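Long-range contact in minor fimbrium subunit Mfa5 (Porphyromonas gingivalis ATCC 33277, PDB 6TNJ), which serves as an accessory subunit of the minor fimbriae, pili that mediate biofilm formation and adhesion to host cells and other oral bacteria: residues 241-246 with 260-265. Sequence-based numbering, arbitrary orientation.
Sequences IHTIGY and LTATDE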
ATOM      1  N   ILE A 241       3.697  -8.103   6.702  1.00  3.04           N
ATOM      2  CA  ILE A 241       3.356  -7.453   5.442  1.00  2.04           C
ATOM      3  C   ILE A 241       4.247  -7.997   4.339  1.00  8.18           C
ATOM      4  O   ILE A 241       5.485  -7.913   4.409  1.00  6.46           O
ATOM      5  CB  ILE A 241       3.469  -5.922   5.506  1.00  4.48           C
ATOM      6  CG1 ILE A 241       2.580  -5.351   6.605  1.00  7.21           C
ATOM      7  CG2 ILE A 241       3.073  -5.377   4.162  1.00  7.85           C
ATOM      8  CD1 ILE A 241       2.500  -3.839   6.607  1.00 10.91           C
ATOM      9  N   HIS A 242       3.607  -8.533   3.301  1.00  3.33           N
ATOM     10  CA  HIS A 242       4.262  -8.930   2.067  1.00  3.33           C
ATOM     11  C   HIS A 242       3.868  -7.904   1.023  1.00  9.21           C
ATOM     12  O   HIS A 242       2.677  -7.646   0.850  1.00  5.30           O
ATOM     13  CB  HIS A 242       3.810 -10.315   1.591  1.00  3.62           C
ATOM     14  CG  HIS A 242       3.743 -11.348   2.665  1.00  9.48           C
ATOM     15  ND1 HIS A 242       4.640 -12.393   2.747  1.00  9.50           N
ATOM     16  CD2 HIS A 242       2.855 -11.542   3.668  1.00  7.52           C
ATOM     17  CE1 HIS A 242       4.320 -13.163   3.762  1.00  6.26           C
ATOM     18  NE2 HIS A 242       3.245 -12.661   4.346  1.00  8.33           N
ATOM     19  N   THR A 243       4.840  -7.325   0.327  1.00  3.03           N
ATOM     20  CA  THR A 243       4.531  -6.286  -0.640  1.00  4.16           C
ATOM     21  C   THR A 243       5.034  -6.681  -2.017  1.00  3.15           C
ATOM     22  O   THR A 243       6.186  -7.088  -2.181  1.00  6.23           O
ATOM     23  CB  THR A 243       5.100  -4.946  -0.196  1.00  4.48           C
ATOM     24  OG1 THR A 243       4.522  -4.595   1.077  1.00  5.27           O
ATOM     25  CG2 THR A 243       4.752  -3.863  -1.199  1.00  3.49           C
ATOM     26  N   ILE A 244       4.171  -6.519  -3.010  1.00  6.91           N
ATOM     27  CA  ILE A 244       4.514  -6.739  -4.409  1.00  7.23           C
ATOM     28  C   ILE A 244       4.604  -5.372  -5.072  1.00  6.34           C
ATOM     29  O   ILE A 244       3.588  -4.687  -5.229  1.00  3.14           O
ATOM     30  CB  ILE A 244       3.489  -7.632  -5.120  1.00  2.22           C
ATOM     31  CG1 ILE A 244       3.356  -8.944  -4.371  1.00  5.43           C
ATOM     32  CG2 ILE A 244       3.894  -7.804  -6.597  1.00  7.35           C
ATOM     33  CD1 ILE A 244       2.194  -9.822  -4.832  1.00 11.56           C
ATOM     34  N   GLY A 245       5.819  -4.971  -5.434  1.00  4.79           N
ATOM     35  CA  GLY A 245       6.048  -3.841  -6.306  1.00  4.29           C
ATOM     36  C   GLY A 245       5.775  -4.264  -7.739  1.00  6.21           C
ATOM     37  O   GLY A 245       6.583  -4.981  -8.340  1.00  6.41           O
ATOM     38  N   TYR A 246       4.674  -3.806  -8.316  1.00  3.44           N
ATOM     39  CA  TYR A 246       4.145  -4.365  -9.564  1.00  5.61           C
ATOM     40  C   TYR A 246       4.468  -3.498 -10.778  1.00  4.36           C
ATOM     41  O   TYR A 246       3.990  -2.366 -10.888  1.00  7.15           O
ATOM     42  CB  TYR A 246       2.639  -4.529  -9.407  1.00  5.35           C
ATOM     43  CG  TYR A 246       1.916  -5.333 -10.480  1.00  7.38           C
ATOM     44  CD1 TYR A 246       2.499  -6.451 -11.036  1.00  5.53           C
ATOM     45  CD2 TYR A 246       0.633  -4.981 -10.894  1.00 11.07           C
ATOM     46  CE1 TYR A 246       1.847  -7.198 -11.973  1.00  5.02           C
ATOM     47  CE2 TYR A 246      -0.054  -5.742 -11.836  1.00  2.35           C
ATOM     48  CZ  TYR A 246       0.584  -6.847 -12.367  1.00  7.48           C
ATOM     49  OH  TYR A 246      -0.039  -7.620 -13.299  1.00  7.56           O
ATOM     50  N   LEU A 260       9.861  -0.591   1.588  1.00  4.90           N
ATOM     51  CA  LEU A 260       9.859  -0.253   3.002  1.00  4.39           C
ATOM     52  C   LEU A 260       8.522  -0.525   3.685  1.00  6.35           C
ATOM     53  O   LEU A 260       8.476  -0.561   4.917  1.00  7.05           O
ATOM     54  CB  LEU A 260      10.260   1.211   3.170  1.00  5.77           C
ATOM     55  CG  LEU A 260      11.738   1.463   2.863  1.00  4.86           C
ATOM     56  CD1 LEU A 260      12.007   2.974   2.834  1.00  6.08           C
ATOM     57  CD2 LEU A 260      12.687   0.767   3.858  1.00 10.57           C
ATOM     58  N   THR A 261       7.437  -0.716   2.935  1.00  4.06           N
ATOM     59  CA  THR A 261       6.179  -1.121   3.582  1.00  4.36           C
ATOM     60  C   THR A 261       6.211  -2.570   4.037  1.00  5.94           C
ATOM     61  O   THR A 261       5.438  -2.946   4.926  1.00  5.29           O
ATOM     62  CB  THR A 261       4.955  -0.951   2.664  1.00  3.47           C
ATOM     63  OG1 THR A 261       5.014  -1.877   1.559  1.00  5.21           O
ATOM     64  CG2 THR A 261       4.822   0.439   2.143  1.00  4.06           C
ATOM     65  N   ALA A 262       7.062  -3.396   3.429  1.00  4.98           N
ATOM     66  CA  ALA A 262       7.074  -4.821   3.730  1.00  4.62           C
ATOM     67  C   ALA A 262       7.715  -5.079   5.097  1.00  5.38           C
ATOM     68  O   ALA A 262       8.416  -4.236   5.661  1.00  5.31           O
ATOM     69  CB  ALA A 262       7.812  -5.600   2.636  1.00  5.20           C
ATOM     70  N   THR A 263       7.476  -6.275   5.629  1.00  6.79           N
ATOM     71  CA  THR A 263       8.078  -6.623   6.919  1.00  8.61           C
ATOM     72  C   THR A 263       9.599  -6.456   6.882  1.00  9.61           C
ATOM     73  O   THR A 263      10.209  -5.926   7.826  1.00  7.42           O
ATOM     74  CB  THR A 263       7.666  -8.050   7.293  1.00  6.04           C
ATOM     75  OG1 THR A 263       6.349  -8.016   7.835  1.00  5.74           O
ATOM     76  CG2 THR A 263       8.608  -8.657   8.308  1.00  9.33           C
ATOM     77  N   ASP A 264      10.216  -6.892   5.801  1.00  7.23           N
ATOM     78  CA  ASP A 264      11.644  -6.737   5.550  1.00 12.16           C
ATOM     79  C   ASP A 264      11.860  -6.934   4.061  1.00 10.77           C
ATOM     80  O   ASP A 264      10.916  -7.198   3.309  1.00 11.60           O
ATOM     81  CB  ASP A 264      12.471  -7.715   6.379  1.00 10.53           C
ATOM     82  CG  ASP A 264      12.050  -9.148   6.182  1.00 16.20           C
ATOM     83  OD1 ASP A 264      11.723  -9.542   5.042  1.00 15.96           O
ATOM     84  OD2 ASP A 264      12.065  -9.895   7.174  1.00 19.20           O
ATOM     85  N   GLU A 265      13.116  -6.833   3.625  1.00  9.77           N
ATOM     86  CA  GLU A 265      13.368  -6.863   2.187  1.00  9.91           C
ATOM     87  C   GLU A 265      13.037  -8.218   1.583  1.00 11.49           C
ATOM     88  O   GLU A 265      12.710  -8.302   0.396  1.00 11.60           O
ATOM     89  CB  GLU A 265      14.828  -6.492   1.896  1.00 12.63           C
TER
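T263 grips the backbone of I241 at two points. T263 N donates to I241 O over 2.9 Å, nearly straight at 167° and with the donor tilted 17° from the carbonyl plane. I241 N returns a bond to the hydroxyl OG1 of T263, also 2.9 Å and nearly straight. Having OG1 anti to its own carbonyl carbon and beside its own amide nitrogen (chi1 -80°) places the hydroxyl and the amide N-H of T263 next to each other, facing the N-H and C=O of I241.

A second polar link joins two threonine side chains that cross at about a right angle. T243 OG1 donates to T261 OG1 at 2.8 Å, and T261 OG1 is also hydrogen-bonded to L258 O in the last turn of helix 252-259, which ties the buried hydroxyl pair to the helix end.

Strand 240-246 belongs to the central sheet of the von Willebrand factor A domain, an open alpha/beta fold with helices on both faces. The loop after helix 252-259 settles against the start of this strand before the chain enters the parallel edge strand 268-271, within a beta-alpha-beta crossover.

In the van der Waals contacts, aliphatic carbons rest against oxygens. The carbonyl of T261 is directed at the I241 side chain, with T261 O 3.5 Å from both I241 CG2 and I241 CD1. The methyl CB of A262 sits 3.8 Å from T243 OG1, while T243 CG2 rests 3.4 Å from T261 OG1. A231 of helix 223-236 touches the side chains of both I241 and T261.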